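Side-chain contacts in Cas13d (PDB 6IV9), which binds a CRISPR RNA and, through its two HEPN domains, matures that RNA and cleaves target RNA: residues R358-F363 with M403-D408; D346-Y351 with L411-Y416. The protein carries 2 engineered substitutions. All coordinates share one frame; numbering follows the deposited sequence.

Interaction 1 of 2, residues R358-F363 with M403-D408; sequences RLYYDF and MYKLMD. With nucleotides of chain B.
The Y360 hydroxyl comes up to the aliphatic part of K405, its OH lying 4.0 Å from K405 CD. The two side chains cross at about a right angle. The polar partner of that hydroxyl is N340, on helix 338-347. One turn on, F363 points at helix 403-408. Its CG is anti to the backbone N (chi1 176°), which carries the ring across to the other helix. The end of the ring reaches the K405 backbone, with F363 CZ 3.6 Å from K405 O. D408 meets the ring at its edge, F363 CZ standing 3.9 Å from D408 CB. The D408 carboxylate is tilted 68° from the ring plane. F409 meets both Y360 and F363 edge-to-face. Beyond Y360, K405 bends at its last torsion (chi4 68°) and runs beside the crRNA. Its CD is 3.6 Å from OP1 of adenosine nucleotide 44 of chain B. No hydrogen bond joins the two segments, whose axes come no closer than 11.9 Å. The two aromatic side chains span the distance between the helices. The packing is thus largely apolar, and the charged ends are paired outside it, K405 NZ with another RNA phosphate and D408 with R380.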
loop_
_atom_site.group_PDB
_atom_site.type_symbol
_atom_site.label_atom_id
_atom_site.label_comp_id
_atom_site.label_asym_id
_atom_site.label_seq_id
_atom_site.Cartn_x
_atom_site.Cartn_y
_atom_site.Cartn_z
ATOM N N ARG A 358 9.671 -7.748 -28.782
ATOM C CA ARG A 358 8.651 -6.754 -28.388
ATOM C C ARG A 358 7.799 -7.317 -27.245
ATOM O O ARG A 358 7.531 -6.585 -26.312
ATOM C CB ARG A 358 7.862 -6.318 -29.617
ATOM C CG ARG A 358 8.719 -5.540 -30.601
ATOM C CD ARG A 358 7.929 -4.849 -31.686
ATOM N NE ARG A 358 7.203 -5.812 -32.478
ATOM C CZ ARG A 358 7.533 -6.174 -33.707
ATOM N NH1 ARG A 358 8.557 -5.609 -34.315
ATOM N NH2 ARG A 358 6.835 -7.100 -34.330
ATOM N N LEU A 359 7.418 -8.584 -27.331
ATOM C CA LEU A 359 6.605 -9.204 -26.260
ATOM C C LEU A 359 7.401 -9.235 -24.953
ATOM O O LEU A 359 6.816 -9.045 -23.922
ATOM C CB LEU A 359 6.171 -10.603 -26.686
ATOM C CG LEU A 359 5.002 -10.652 -27.661
ATOM C CD1 LEU A 359 4.916 -12.000 -28.339
ATOM C CD2 LEU A 359 3.701 -10.324 -26.969
ATOM N N TYR A 360 8.687 -9.528 -25.030
ATOM C CA TYR A 360 9.538 -9.593 -23.823
ATOM C C TYR A 360 9.651 -8.218 -23.167
ATOM O O TYR A 360 9.599 -8.132 -21.963
ATOM C CB TYR A 360 10.874 -10.272 -24.091
ATOM C CG TYR A 360 11.547 -10.716 -22.825
ATOM C CD1 TYR A 360 11.148 -11.865 -22.181
ATOM C CD2 TYR A 360 12.543 -9.969 -22.243
ATOM C CE1 TYR A 360 11.738 -12.277 -21.004
ATOM C CE2 TYR A 360 13.150 -10.366 -21.071
ATOM C CZ TYR A 360 12.746 -11.524 -20.448
ATOM O OH TYR A 360 13.340 -11.927 -19.303
ATOM N N TYR A 361 9.766 -7.169 -23.973
ATOM C CA TYR A 361 9.816 -5.809 -23.394
ATOM C C TYR A 361 8.491 -5.571 -22.668
ATOM O O TYR A 361 8.496 -5.006 -21.610
ATOM C CB TYR A 361 10.043 -4.727 -24.451
ATOM C CG TYR A 361 10.099 -3.339 -23.879
ATOM C CD1 TYR A 361 11.280 -2.818 -23.400
ATOM C CD2 TYR A 361 8.973 -2.553 -23.782
ATOM C CE1 TYR A 361 11.352 -1.560 -22.844
ATOM C CE2 TYR A 361 9.023 -1.292 -23.223
ATOM C CZ TYR A 361 10.218 -0.788 -22.757
ATOM O OH TYR A 361 10.298 0.451 -22.217
ATOM N N ASP A 362 7.395 -6.010 -23.268
ATOM C CA ASP A 362 6.065 -5.837 -22.639
ATOM C C ASP A 362 6.043 -6.614 -21.326
ATOM O O ASP A 362 5.689 -6.042 -20.327
ATOM C CB ASP A 362 4.967 -6.371 -23.555
ATOM C CG ASP A 362 3.560 -6.319 -22.991
ATOM O OD1 ASP A 362 3.395 -6.492 -21.797
ATOM O OD2 ASP A 362 2.652 -6.139 -23.773
ATOM N N PHE A 363 6.521 -7.841 -21.350
ATOM C CA PHE A 363 6.497 -8.716 -20.163
ATOM C C PHE A 363 7.272 -8.073 -19.012
ATOM O O PHE A 363 6.859 -8.231 -17.900
ATOM C CB PHE A 363 7.085 -10.067 -20.558
ATOM C CG PHE A 363 7.224 -11.076 -19.453
ATOM C CD1 PHE A 363 6.152 -11.849 -19.063
ATOM C CD2 PHE A 363 8.434 -11.270 -18.827
ATOM C CE1 PHE A 363 6.287 -12.783 -18.059
ATOM C CE2 PHE A 363 8.567 -12.203 -17.822
ATOM C CZ PHE A 363 7.492 -12.951 -17.438
ATOM N N MET A 403 14.363 -18.733 -14.168
ATOM C CA MET A 403 13.599 -19.901 -14.645
ATOM C C MET A 403 12.108 -19.571 -14.664
ATOM O O MET A 403 11.460 -19.911 -15.630
ATOM C CB MET A 403 13.844 -21.104 -13.737
ATOM C CG MET A 403 13.248 -22.387 -14.245
ATOM S SD MET A 403 13.874 -23.839 -13.366
ATOM C CE MET A 403 13.397 -23.434 -11.698
ATOM N N TYR A 404 11.615 -18.924 -13.616
ATOM C CA TYR A 404 10.185 -18.546 -13.525
ATOM C C TYR A 404 9.811 -17.525 -14.595
ATOM O O TYR A 404 8.704 -17.610 -15.067
ATOM C CB TYR A 404 9.806 -18.138 -12.106
ATOM C CG TYR A 404 9.797 -19.296 -11.148
ATOM C CD1 TYR A 404 10.031 -20.579 -11.595
ATOM C CD2 TYR A 404 9.585 -19.110 -9.796
ATOM C CE1 TYR A 404 10.049 -21.653 -10.728
ATOM C CE2 TYR A 404 9.587 -20.174 -8.916
ATOM C CZ TYR A 404 9.823 -21.449 -9.385
ATOM O OH TYR A 404 9.847 -22.501 -8.533
ATOM N N LYS A 405 10.701 -16.587 -14.906
ATOM C CA LYS A 405 10.390 -15.574 -15.942
ATOM C C LYS A 405 10.195 -16.290 -17.278
ATOM O O LYS A 405 9.247 -16.008 -17.967
ATOM C CB LYS A 405 11.532 -14.566 -16.067
ATOM C CG LYS A 405 11.502 -13.401 -15.095
ATOM C CD LYS A 405 12.515 -12.341 -15.383
ATOM C CE LYS A 405 12.274 -11.052 -14.639
ATOM N NZ LYS A 405 12.491 -11.197 -13.184
ATOM N N LEU A 406 11.081 -17.223 -17.590
ATOM C CA LEU A 406 10.968 -17.962 -18.866
ATOM C C LEU A 406 9.666 -18.758 -18.895
ATOM O O LEU A 406 8.990 -18.698 -19.884
ATOM C CB LEU A 406 12.187 -18.874 -18.998
ATOM C CG LEU A 406 13.494 -18.127 -19.214
ATOM C CD1 LEU A 406 14.693 -19.007 -18.952
ATOM C CD2 LEU A 406 13.542 -17.532 -20.601
ATOM N N MET A 407 9.340 -19.456 -17.817
ATOM C CA MET A 407 8.098 -20.258 -17.762
ATOM C C MET A 407 6.875 -19.342 -17.852
ATOM O O MET A 407 6.004 -19.618 -18.638
ATOM C CB MET A 407 8.049 -21.062 -16.464
ATOM C CG MET A 407 9.122 -22.122 -16.366
ATOM S SD MET A 407 9.157 -22.969 -14.784
ATOM C CE MET A 407 10.213 -24.362 -15.161
ATOM N N ASP A 408 6.868 -18.256 -17.089
ATOM C CA ASP A 408 5.750 -17.285 -17.079
ATOM C C ASP A 408 5.602 -16.673 -18.477
ATOM O O ASP A 408 4.493 -16.495 -18.919
ATOM C CB ASP A 408 5.967 -16.222 -16.002
ATOM C CG ASP A 408 5.791 -16.732 -14.581
ATOM O OD1 ASP A 408 5.485 -17.901 -14.415
ATOM O OD2 ASP A 408 5.938 -15.949 -13.663
ATOM P P A B 44 16.212 -9.602 -15.322
ATOM O OP1 A B 44 15.726 -10.826 -15.985
ATOM O OP2 A B 44 15.970 -9.495 -13.846
ATOM O "O5'" A B 44 17.750 -9.203 -15.516
ATOM C "C5'" A B 44 18.386 -9.468 -16.816
ATOM C "C4'" A B 44 19.890 -9.472 -16.695
ATOM O "O4'" A B 44 20.384 -8.152 -16.339
ATOM C "C3'" A B 44 20.397 -10.411 -15.596
ATOM O "O3'" A B 44 21.648 -11.005 -15.968
ATOM C "C2'" A B 44 20.546 -9.471 -14.418
ATOM O "O2'" A B 44 21.506 -9.877 -13.480
ATOM C "C1'" A B 44 21.069 -8.227 -15.101
ATOM N N9 A B 44 20.769 -7.012 -14.362
ATOM C C8 A B 44 19.601 -6.617 -13.744
ATOM N N7 A B 44 19.664 -5.422 -13.211
ATOM C C5 A B 44 20.953 -4.998 -13.507
ATOM C C6 A B 44 21.633 -3.809 -13.237
ATOM N N6 A B 44 21.094 -2.798 -12.559
ATOM N N1 A B 44 22.911 -3.698 -13.673
ATOM C C2 A B 44 23.445 -4.715 -14.361
ATOM N N3 A B 44 22.897 -5.883 -14.690
ATOM C C4 A B 44 21.639 -5.963 -14.223
#

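Interaction 2 of 2, residues D346-Y351 with L411-Y416; sequences DMMKGY and LFCNYY
The methyl end of M348 packs on C413, with M348 CE 3.9 Å from C413 SG and equally close to its CB. The thioether chain is extended as far as SD and then bends (chi3 67°), which turns the methyl across to the cysteine. Y351 comes to the same residue with the far end of its ring, Y351 CZ lying 4.2 Å from C413 CB. The approach is oblique to the ring plane. Within 346-351 the methyl also rests on one face of the tyrosine. M348 CE stands 3.4 Å above the ring plane of Y351, offset toward the rim, so M348 lies against both partners.

The backbone explains how M348 and Y351 come together. Helix 338-347 ends just before M348, and a type I beta turn runs from M348 to Y351. The turn sets both side chains toward helix 400-418, and helix 353-366 begins soon after it. A tight turn thus connects two helices in an all-helical part of Cas13d, and both pack on a third helix. I356 of helix 353-366 touches M348 and Y351, while F409 and L410 touch M348.

A sulfur-aromatic contact adds to the packing. C413 SG lies 5.4 Å from the centroid of the Y351 ring, 33° off the ring normal. The sulfur therefore approaches obliquely, neither squarely over the face nor at the edge.

Polar approach is slight. Y351 OH is 3.5 Å from C413 O, but no hydrogen bond crosses between the segments. The tyrosine also touches R417 and N418, farther along helix 400-418. That helix has a wider pi-type turn at 414-416, just after the cysteine.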
loop_
_atom_site.group_PDB
_atom_site.type_symbol
_atom_site.label_atom_id
_atom_site.label_comp_id
_atom_site.label_asym_id
_atom_site.label_seq_id
_atom_site.Cartn_x
_atom_site.Cartn_y
_atom_site.Cartn_z
ATOM N N ASP A 346 15.136 -19.356 -29.556
ATOM C CA ASP A 346 15.405 -20.753 -29.964
ATOM C C ASP A 346 14.187 -21.628 -29.693
ATOM O O ASP A 346 13.915 -22.484 -30.495
ATOM C CB ASP A 346 16.513 -21.362 -29.121
ATOM C CG ASP A 346 17.836 -20.633 -29.231
ATOM O OD1 ASP A 346 17.934 -19.712 -30.059
ATOM O OD2 ASP A 346 18.746 -20.980 -28.462
ATOM N N MET A 347 13.577 -21.472 -28.527
ATOM C CA MET A 347 12.408 -22.253 -28.055
ATOM C C MET A 347 11.080 -21.946 -28.764
ATOM O O MET A 347 10.328 -22.876 -28.985
ATOM C CB MET A 347 12.240 -22.015 -26.557
ATOM C CG MET A 347 11.681 -23.179 -25.839
ATOM S SD MET A 347 11.777 -22.982 -24.066
ATOM C CE MET A 347 12.673 -21.448 -23.908
ATOM N N MET A 348 10.751 -20.687 -29.029
ATOM C CA MET A 348 9.407 -20.388 -29.592
ATOM C C MET A 348 9.421 -20.372 -31.121
ATOM O O MET A 348 9.488 -19.307 -31.706
ATOM C CB MET A 348 8.879 -19.073 -29.025
ATOM C CG MET A 348 8.894 -19.086 -27.523
ATOM S SD MET A 348 8.484 -17.488 -26.858
ATOM C CE MET A 348 6.782 -17.369 -27.382
ATOM N N LYS A 349 9.243 -21.553 -31.698
ATOM C CA LYS A 349 9.305 -21.825 -33.161
ATOM C C LYS A 349 8.239 -21.085 -33.967
ATOM O O LYS A 349 8.554 -20.685 -35.076
ATOM C CB LYS A 349 9.237 -23.333 -33.404
ATOM C CG LYS A 349 10.332 -24.119 -32.703
ATOM C CD LYS A 349 11.709 -23.571 -32.979
ATOM C CE LYS A 349 12.807 -24.458 -32.442
ATOM N NZ LYS A 349 14.128 -24.068 -32.988
ATOM N N GLY A 350 7.043 -20.891 -33.431
ATOM C CA GLY A 350 5.981 -20.266 -34.239
ATOM C C GLY A 350 6.036 -18.751 -34.269
ATOM O O GLY A 350 5.171 -18.164 -34.893
ATOM N N TYR A 351 7.048 -18.143 -33.656
ATOM C CA TYR A 351 7.087 -16.667 -33.556
ATOM C C TYR A 351 8.338 -16.094 -34.213
ATOM O O TYR A 351 9.348 -16.748 -34.187
ATOM C CB TYR A 351 7.194 -16.247 -32.088
ATOM C CG TYR A 351 5.964 -16.455 -31.248
ATOM C CD1 TYR A 351 5.641 -17.692 -30.735
ATOM C CD2 TYR A 351 5.138 -15.398 -30.946
ATOM C CE1 TYR A 351 4.513 -17.878 -29.960
ATOM C CE2 TYR A 351 4.011 -15.564 -30.172
ATOM C CZ TYR A 351 3.698 -16.805 -29.674
ATOM O OH TYR A 351 2.579 -16.953 -28.926
ATOM N N LEU A 411 3.709 -18.983 -20.855
ATOM C CA LEU A 411 2.267 -18.971 -20.504
ATOM C C LEU A 411 1.638 -17.649 -20.947
ATOM O O LEU A 411 0.547 -17.665 -21.445
ATOM C CB LEU A 411 2.143 -19.129 -18.993
ATOM C CG LEU A 411 2.667 -20.443 -18.426
ATOM C CD1 LEU A 411 2.292 -20.570 -16.969
ATOM C CD2 LEU A 411 2.131 -21.612 -19.221
ATOM N N PHE A 412 2.342 -16.549 -20.741
ATOM C CA PHE A 412 1.804 -15.221 -21.109
ATOM C C PHE A 412 1.533 -15.167 -22.613
ATOM O O PHE A 412 0.462 -14.799 -23.019
ATOM C CB PHE A 412 2.859 -14.172 -20.775
ATOM C CG PHE A 412 2.692 -12.832 -21.438
ATOM C CD1 PHE A 412 1.493 -12.152 -21.386
ATOM C CD2 PHE A 412 3.752 -12.232 -22.081
ATOM C CE1 PHE A 412 1.354 -10.918 -21.988
ATOM C CE2 PHE A 412 3.611 -10.996 -22.676
ATOM C CZ PHE A 412 2.412 -10.345 -22.630
ATOM N N CYS A 413 2.497 -15.594 -23.412
ATOM C CA CYS A 413 2.345 -15.580 -24.887
ATOM C C CYS A 413 1.201 -16.505 -25.312
ATOM O O CYS A 413 0.477 -16.177 -26.220
ATOM C CB CYS A 413 3.661 -15.952 -25.547
ATOM S SG CYS A 413 4.893 -14.640 -25.397
ATOM N N ASN A 414 1.035 -17.604 -24.608
ATOM C CA ASN A 414 -0.022 -18.576 -24.944
ATOM C C ASN A 414 -1.391 -17.912 -24.851
ATOM O O ASN A 414 -2.186 -18.120 -25.738
ATOM C CB ASN A 414 -0.022 -19.714 -23.939
ATOM C CG ASN A 414 -1.083 -20.737 -24.243
ATOM O OD1 ASN A 414 -0.989 -21.440 -25.229
ATOM N ND2 ASN A 414 -2.093 -20.810 -23.408
ATOM N N TYR A 415 -1.630 -17.139 -23.797
ATOM C CA TYR A 415 -2.957 -16.514 -23.598
ATOM C C TYR A 415 -3.082 -15.134 -24.242
ATOM O O TYR A 415 -4.189 -14.708 -24.487
ATOM C CB TYR A 415 -3.221 -16.422 -22.103
ATOM C CG TYR A 415 -3.459 -17.749 -21.446
ATOM C CD1 TYR A 415 -4.619 -18.450 -21.681
ATOM C CD2 TYR A 415 -2.536 -18.294 -20.585
ATOM C CE1 TYR A 415 -4.860 -19.662 -21.075
ATOM C CE2 TYR A 415 -2.761 -19.500 -19.962
ATOM C CZ TYR A 415 -3.927 -20.186 -20.214
ATOM O OH TYR A 415 -4.172 -21.362 -19.609
ATOM N N TYR A 416 -1.972 -14.433 -24.399
ATOM C CA TYR A 416 -1.985 -13.061 -24.947
ATOM C C TYR A 416 -1.997 -13.044 -26.473
ATOM O O TYR A 416 -2.502 -12.098 -27.029
ATOM C CB TYR A 416 -0.753 -12.318 -24.458
ATOM C CG TYR A 416 -0.725 -10.847 -24.743
ATOM C CD1 TYR A 416 -1.640 -9.989 -24.172
ATOM C CD2 TYR A 416 0.248 -10.315 -25.560
ATOM C CE1 TYR A 416 -1.594 -8.631 -24.410
ATOM C CE2 TYR A 416 0.296 -8.964 -25.825
ATOM C CZ TYR A 416 -0.621 -8.116 -25.239
ATOM O OH TYR A 416 -0.557 -6.787 -25.495
#

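Overall arrangement
From the N terminus, helix 338-347 ends in the turn M348-Y351, and helix 353-366 follows with 358-363. The chain then passes through helix 376-386 and enters helix 400-418, which supplies the second segment of both contacts. Interaction 1 closes the shorter loop, from 358-363 to 403-408. Interaction 2 closes the longer one, from 346-351 to 411-416, and encloses the first. Their centres are 10 Å apart, and they touch directly: L359 packs on C413 and Y416, and F363 on F412. Together they tie helix 353-366 and the turn before it to successive parts of helix 400-418, with interaction 1 next to the RNA.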